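Local coordinates for cysteine synthase 3 (Entamoeba histolytica, PDB 6KR5), which probably catalyses the pyridoxal-phosphate-dependent step that makes L-cysteine from O-acetyl-L-serine and sulfide, as an O-acetylserine sulfhydrylase, at residues 196-201 with 249-254; 186-191 with 212-217. One frame throughout, in Å; residues are numbered along the deposited sequence.

Interaction 1: residues 196-201 with 249-254; sequences TVIGVG and EVVDEI. With PLP (pyridoxal-5'-phosphate), chain D.
Ile198 reaches out from helix 195-207 with its terminal methyl and meets two valines of the turn that leads into strand 253-257. CD1 of Ile198 lies 3.9 Å from CB of Val250 and 4.1 Å from CG2 of Val251, crossing the second side chain at about a right angle. Its CG1 stands beside the backbone N (chi1 -61°), and rotation about CB-CG1 (chi2 -47°) swings CD1 nearer to the valines than its CB direction alone would suggest. Val251 CG2 has a second, looser neighbour in Val197 CG2, at 4.3 Å. Val250 points toward the helix, its CG1 anti to its own N (chi1 180°). Val250 CG1 lies 4.0 Å from Gly201 C, over the backbone of a residue that has no side chain. The side-chain contacts are apolar and buried on the helix side, with Val251 partly exposed.

The helix is the crossover of a beta-alpha-beta unit in the fold-type II family of PLP enzymes, and its N-terminal turn receives the cofactor phosphate. Thr196 grips O3P of PLP twice, through its backbone N at 2.9 Å and its OG1 at 2.7 Å; the N-terminal helix dipole would be expected to favour the anion. Gly192, Thr193 and Ala194 add further bonds to PLP. Farther out, Lys205 of the same helix ties the turn down by a hydrogen bond to Val250 O and a salt bridge to Asp252 OD2.

Interaction 2: residues 186-191 with 212-217; sequences IIVSAV and KVVAVE. With PLP (pyridoxal-5'-phosphate), chain D.
Ile187 and Val214 bond through their backbones in the middle of a parallel strand pair, the two strands of a right-handed beta-alpha-beta unit whose crossover is helix 195-207. The axes of strand segments 186-190 and 212-217 approach to 4.6 Å, with 23° between their directions. The ladder alternates in the usual parallel way: Ile187 and Ser189 each offer both N and O, and take up Lys212 O, Val214 N and O, and Val216 N; Val191 N closes it on Val216 O. Val216 N approaches Ser189 O from above the carbonyl plane, 36° out of it, close to the end of strand 186-190.

Packing is tight along the face carrying Ile186, Val188, Ala190, Lys212, Val214 and Val216. Ile186 CG2 touches Val214 CG2 at 3.7 Å, and Val188 CG1 touches Val216 CG2 at 3.6 Å, each residue meeting the next-but-one step of the facing strand, while Val188 and Val214 lie side by side. Helix 279-292 covers this face through Ala287 and Glu291. The other face is covered by helix 195-207, whose Val197 meets Val213, Ser189 and Val191; there Ile187 CG2, standing between its N and carbonyl carbon, reaches Val213 CG2 at 3.8 Å.

The first face loosens at its partly exposed Lys212 end. Of the Lys212 side chain, CB lies against Ile186 CG1, at 4.1 Å; the extended chain then leads away to salt bridges with Glu291 and Glu253. At the opposite end, the C-terminal end of strand 186-190 and Val191 after it face the cofactor: Ala190 O lies 3.5 Å from C5A of PLP, and Val191 CA 3.6 Å from its O1P.

From the N terminus, strand 186-190 comes first, then helix 195-207, then strand 212-218, and last the turn at 249-252 with strand 253-257. Interaction 2 closes the shorter loop, with 20 residues between its segments; interaction 1 spans 47 residues from the helix. The two cross, because their segments alternate along the chain. Strand 253-257 then extends the same sheet beside strand 212-218: Glu253 O probably accepts a hydrogen bond from Ala215 N at 2.9 Å, and Asp252 OD2 one from Val213 N. Helix 195-207, the sheet and the loop before its edge strand 253-257 are thus joined, and 186-191 and 196-201 both reach PLP.

Interaction 1: residues 196-201 with 249-254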
loop_
_atom_site.group_PDB
_atom_site.type_symbol
_atom_site.label_atom_id
_atom_site.label_comp_id
_atom_site.label_asym_id
_atom_site.label_seq_id
_atom_site.Cartn_x
_atom_site.Cartn_y
_atom_site.Cartn_z
ATOM N N THR B 196 11.495 16.521 -1.865
ATOM C CA THR B 196 12.332 15.327 -1.745
ATOM C C THR B 196 13.744 15.596 -2.239
ATOM O O THR B 196 14.720 15.320 -1.530
ATOM C CB THR B 196 11.732 14.151 -2.508
ATOM O OG1 THR B 196 10.441 13.841 -1.969
ATOM C CG2 THR B 196 12.617 12.934 -2.353
ATOM N N VAL B 197 13.877 16.129 -3.456
ATOM C CA VAL B 197 15.212 16.261 -4.033
ATOM C C VAL B 197 16.048 17.232 -3.204
ATOM O O VAL B 197 17.229 16.972 -2.931
ATOM C CB VAL B 197 15.133 16.655 -5.523
ATOM C CG1 VAL B 197 14.651 18.085 -5.737
ATOM C CG2 VAL B 197 16.495 16.443 -6.212
ATOM N N ILE B 198 15.440 18.323 -2.735
ATOM C CA ILE B 198 16.184 19.308 -1.957
ATOM C C ILE B 198 16.402 18.814 -0.533
ATOM O O ILE B 198 17.501 18.935 0.014
ATOM C CB ILE B 198 15.471 20.674 -1.973
ATOM C CG1 ILE B 198 15.348 21.219 -3.404
ATOM C CG2 ILE B 198 16.194 21.675 -1.053
ATOM C CD1 ILE B 198 16.637 21.132 -4.222
ATOM N N GLY B 199 15.362 18.254 0.090
ATOM C CA GLY B 199 15.503 17.779 1.458
ATOM C C GLY B 199 16.455 16.605 1.578
ATOM O O GLY B 199 17.337 16.587 2.444
ATOM N N VAL B 200 16.277 15.588 0.732
ATOM C CA VAL B 200 17.194 14.455 0.787
ATOM C C VAL B 200 18.583 14.883 0.338
ATOM O O VAL B 200 19.590 14.501 0.946
ATOM C CB VAL B 200 16.667 13.279 -0.056
ATOM C CG1 VAL B 200 17.687 12.136 -0.073
ATOM C CG2 VAL B 200 15.348 12.790 0.493
ATOM N N GLY B 201 18.661 15.688 -0.725
ATOM C CA GLY B 201 19.960 16.108 -1.224
ATOM C C GLY B 201 20.739 16.910 -0.199
ATOM O O GLY B 201 21.919 16.645 0.049
ATOM N N GLU B 249 21.355 25.098 -6.560
ATOM C CA GLU B 249 22.707 24.796 -6.105
ATOM C C GLU B 249 22.813 23.437 -5.416
ATOM O O GLU B 249 23.924 22.918 -5.289
ATOM C CB GLU B 249 23.206 25.898 -5.172
ATOM C CG GLU B 249 22.470 25.993 -3.856
ATOM C CD GLU B 249 21.299 26.969 -3.886
ATOM O OE1 GLU B 249 20.924 27.443 -4.984
ATOM O OE2 GLU B 249 20.751 27.262 -2.800
ATOM N N VAL B 250 21.694 22.845 -4.982
ATOM C CA VAL B 250 21.711 21.508 -4.383
ATOM C C VAL B 250 21.762 20.418 -5.441
ATOM O O VAL B 250 22.195 19.285 -5.156
ATOM C CB VAL B 250 20.468 21.331 -3.488
ATOM C CG1 VAL B 250 20.406 19.943 -2.828
ATOM C CG2 VAL B 250 20.434 22.406 -2.427
ATOM N N VAL B 251 21.328 20.725 -6.657
ATOM C CA VAL B 251 21.130 19.726 -7.703
ATOM C C VAL B 251 22.341 19.708 -8.625
ATOM O O VAL B 251 22.779 20.758 -9.111
ATOM C CB VAL B 251 19.844 20.017 -8.492
ATOM C CG1 VAL B 251 19.688 19.049 -9.654
ATOM C CG2 VAL B 251 18.636 19.976 -7.558
ATOM N N ASP B 252 22.865 18.515 -8.889
ATOM C CA ASP B 252 24.044 18.361 -9.729
ATOM C C ASP B 252 23.729 18.044 -11.181
ATOM O O ASP B 252 24.558 18.325 -12.058
ATOM C CB ASP B 252 24.932 17.255 -9.162
ATOM C CG ASP B 252 25.423 17.589 -7.792
ATOM O OD1 ASP B 252 26.099 18.632 -7.667
ATOM O OD2 ASP B 252 25.097 16.851 -6.837
ATOM N N GLU B 253 22.562 17.475 -11.460
ATOM C CA GLU B 253 22.198 17.079 -12.811
ATOM C C GLU B 253 20.681 17.041 -12.897
ATOM O O GLU B 253 20.018 16.588 -11.958
ATOM C CB GLU B 253 22.785 15.706 -13.169
ATOM C CG GLU B 253 22.327 15.142 -14.512
ATOM C CD GLU B 253 22.713 13.684 -14.699
ATOM O OE1 GLU B 253 23.079 13.031 -13.696
ATOM O OE2 GLU B 253 22.642 13.190 -15.845
ATOM N N ILE B 254 20.144 17.536 -14.007
ATOM C CA ILE B 254 18.724 17.405 -14.320
ATOM C C ILE B 254 18.593 16.436 -15.486
ATOM O O ILE B 254 19.171 16.660 -16.556
ATOM C CB ILE B 254 18.088 18.757 -14.667
ATOM C CG1 ILE B 254 18.317 19.763 -13.535
ATOM C CG2 ILE B 254 16.603 18.574 -14.968
ATOM C CD1 ILE B 254 18.265 21.222 -13.978
HETATM N N1 PLP D . 5.568 11.481 -7.616
HETATM C C2 PLP D . 4.420 11.444 -6.872
HETATM C C2A PLP D . 3.416 10.373 -7.167
HETATM C C3 PLP D . 4.213 12.379 -5.874
HETATM O O3 PLP D . 3.057 12.326 -5.148
HETATM C C4 PLP D . 5.173 13.351 -5.625
HETATM C C4A PLP D . 4.931 14.430 -4.631
HETATM O O4A PLP D . 3.858 14.477 -4.015
HETATM C C5 PLP D . 6.340 13.376 -6.386
HETATM C C6 PLP D . 6.520 12.440 -7.378
HETATM C C5A PLP D . 7.406 14.433 -6.203
HETATM O O4P PLP D . 7.920 14.532 -4.904
HETATM P P PLP D . 8.312 16.000 -4.399
HETATM O O1P PLP D . 9.196 16.635 -5.457
HETATM O O2P PLP D . 7.036 16.779 -4.251
HETATM O O3P PLP D . 9.024 15.828 -3.106
#

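Interaction 2: residues 186-191 with 212-217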
loop_
_atom_site.group_PDB
_atom_site.type_symbol
_atom_site.label_atom_id
_atom_site.label_comp_id
_atom_site.label_asym_id
_atom_site.label_seq_id
_atom_site.Cartn_x
_atom_site.Cartn_y
_atom_site.Cartn_z
ATOM N N ILE B 186 24.697 8.387 -5.252
ATOM C CA ILE B 186 23.843 9.204 -6.107
ATOM C C ILE B 186 22.428 9.039 -5.583
ATOM O O ILE B 186 22.039 7.929 -5.215
ATOM C CB ILE B 186 23.938 8.772 -7.589
ATOM C CG1 ILE B 186 25.404 8.717 -8.046
ATOM C CG2 ILE B 186 23.127 9.707 -8.482
ATOM C CD1 ILE B 186 25.588 8.238 -9.454
ATOM N N ILE B 187 21.682 10.143 -5.493
ATOM C CA ILE B 187 20.258 10.115 -5.166
ATOM C C ILE B 187 19.486 10.682 -6.353
ATOM O O ILE B 187 19.839 11.745 -6.880
ATOM C CB ILE B 187 19.957 10.884 -3.863
ATOM C CG1 ILE B 187 18.463 10.867 -3.539
ATOM C CG2 ILE B 187 20.493 12.322 -3.912
ATOM C CD1 ILE B 187 17.979 9.521 -3.053
ATOM N N VAL B 188 18.464 9.951 -6.800
ATOM C CA VAL B 188 17.667 10.305 -7.974
ATOM C C VAL B 188 16.237 10.539 -7.510
ATOM O O VAL B 188 15.622 9.643 -6.908
ATOM C CB VAL B 188 17.709 9.199 -9.044
ATOM C CG1 VAL B 188 16.998 9.646 -10.305
ATOM C CG2 VAL B 188 19.133 8.800 -9.369
ATOM N N SER B 189 15.706 11.732 -7.782
ATOM C CA SER B 189 14.367 12.076 -7.323
ATOM C C SER B 189 13.637 12.840 -8.420
ATOM O O SER B 189 14.123 13.880 -8.887
ATOM C CB SER B 189 14.448 12.899 -6.027
ATOM O OG SER B 189 13.249 13.607 -5.774
ATOM N N ALA B 190 12.473 12.335 -8.831
ATOM C CA ALA B 190 11.598 13.088 -9.728
ATOM C C ALA B 190 10.886 14.206 -8.961
ATOM O O ALA B 190 10.423 14.003 -7.831
ATOM C CB ALA B 190 10.581 12.151 -10.380
ATOM N N VAL B 191 10.779 15.389 -9.583
ATOM C CA VAL B 191 10.478 16.636 -8.871
ATOM C C VAL B 191 9.025 17.050 -9.081
ATOM O O VAL B 191 8.593 17.320 -10.212
ATOM C CB VAL B 191 11.420 17.768 -9.309
ATOM C CG1 VAL B 191 10.971 19.089 -8.662
ATOM C CG2 VAL B 191 12.849 17.432 -8.934
ATOM N N LYS B 212 26.021 12.820 -5.327
ATOM C CA LYS B 212 25.473 13.486 -6.500
ATOM C C LYS B 212 23.951 13.480 -6.417
ATOM O O LYS B 212 23.348 12.442 -6.139
ATOM C CB LYS B 212 25.942 12.780 -7.773
ATOM C CG LYS B 212 25.479 13.431 -9.059
ATOM C CD LYS B 212 25.941 12.637 -10.279
ATOM C CE LYS B 212 25.578 13.356 -11.572
ATOM N NZ LYS B 212 25.995 12.549 -12.764
ATOM N N VAL B 213 23.339 14.637 -6.651
ATOM C CA VAL B 213 21.889 14.799 -6.589
ATOM C C VAL B 213 21.358 14.937 -8.010
ATOM O O VAL B 213 21.724 15.875 -8.727
ATOM C CB VAL B 213 21.509 16.010 -5.730
ATOM C CG1 VAL B 213 20.006 16.259 -5.810
ATOM C CG2 VAL B 213 21.950 15.768 -4.292
ATOM N N VAL B 214 20.481 14.018 -8.413
ATOM C CA VAL B 214 19.921 14.006 -9.760
ATOM C C VAL B 214 18.428 14.306 -9.668
ATOM O O VAL B 214 17.671 13.533 -9.071
ATOM C CB VAL B 214 20.165 12.659 -10.454
ATOM C CG1 VAL B 214 19.514 12.635 -11.832
ATOM C CG2 VAL B 214 21.670 12.374 -10.559
ATOM N N ALA B 215 18.000 15.412 -10.275
ATOM C CA ALA B 215 16.587 15.758 -10.361
ATOM C C ALA B 215 16.027 15.284 -11.697
ATOM O O ALA B 215 16.700 15.385 -12.725
ATOM C CB ALA B 215 16.392 17.271 -10.219
ATOM N N VAL B 216 14.786 14.787 -11.685
ATOM C CA VAL B 216 14.139 14.230 -12.867
ATOM C C VAL B 216 12.863 15.007 -13.160
ATOM O O VAL B 216 12.086 15.308 -12.247
ATOM C CB VAL B 216 13.831 12.731 -12.665
ATOM C CG1 VAL B 216 13.168 12.105 -13.901
ATOM C CG2 VAL B 216 15.100 11.992 -12.281
ATOM N N GLU B 217 12.651 15.338 -14.427
ATOM C CA GLU B 217 11.457 16.069 -14.822
ATOM C C GLU B 217 10.992 15.558 -16.184
ATOM O O GLU B 217 11.765 14.929 -16.907
ATOM C CB GLU B 217 11.713 17.585 -14.856
ATOM C CG GLU B 217 12.792 18.043 -15.820
ATOM C CD GLU B 217 12.938 19.568 -15.852
ATOM O OE1 GLU B 217 12.140 20.274 -15.194
ATOM O OE2 GLU B 217 13.849 20.053 -16.550
HETATM N N1 PLP D . 5.568 11.481 -7.616
HETATM C C2 PLP D . 4.420 11.444 -6.872
HETATM C C2A PLP D . 3.416 10.373 -7.167
HETATM C C3 PLP D . 4.213 12.379 -5.874
HETATM O O3 PLP D . 3.057 12.326 -5.148
HETATM C C4 PLP D . 5.173 13.351 -5.625
HETATM C C4A PLP D . 4.931 14.430 -4.631
HETATM O O4A PLP D . 3.858 14.477 -4.015
HETATM C C5 PLP D . 6.340 13.376 -6.386
HETATM C C6 PLP D . 6.520 12.440 -7.378
HETATM C C5A PLP D . 7.406 14.433 -6.203
HETATM O O4P PLP D . 7.920 14.532 -4.904
HETATM P P PLP D . 8.312 16.000 -4.399
HETATM O O1P PLP D . 9.196 16.635 -5.457
HETATM O O2P PLP D . 7.036 16.779 -4.251
HETATM O O3P PLP D . 9.024 15.828 -3.106
#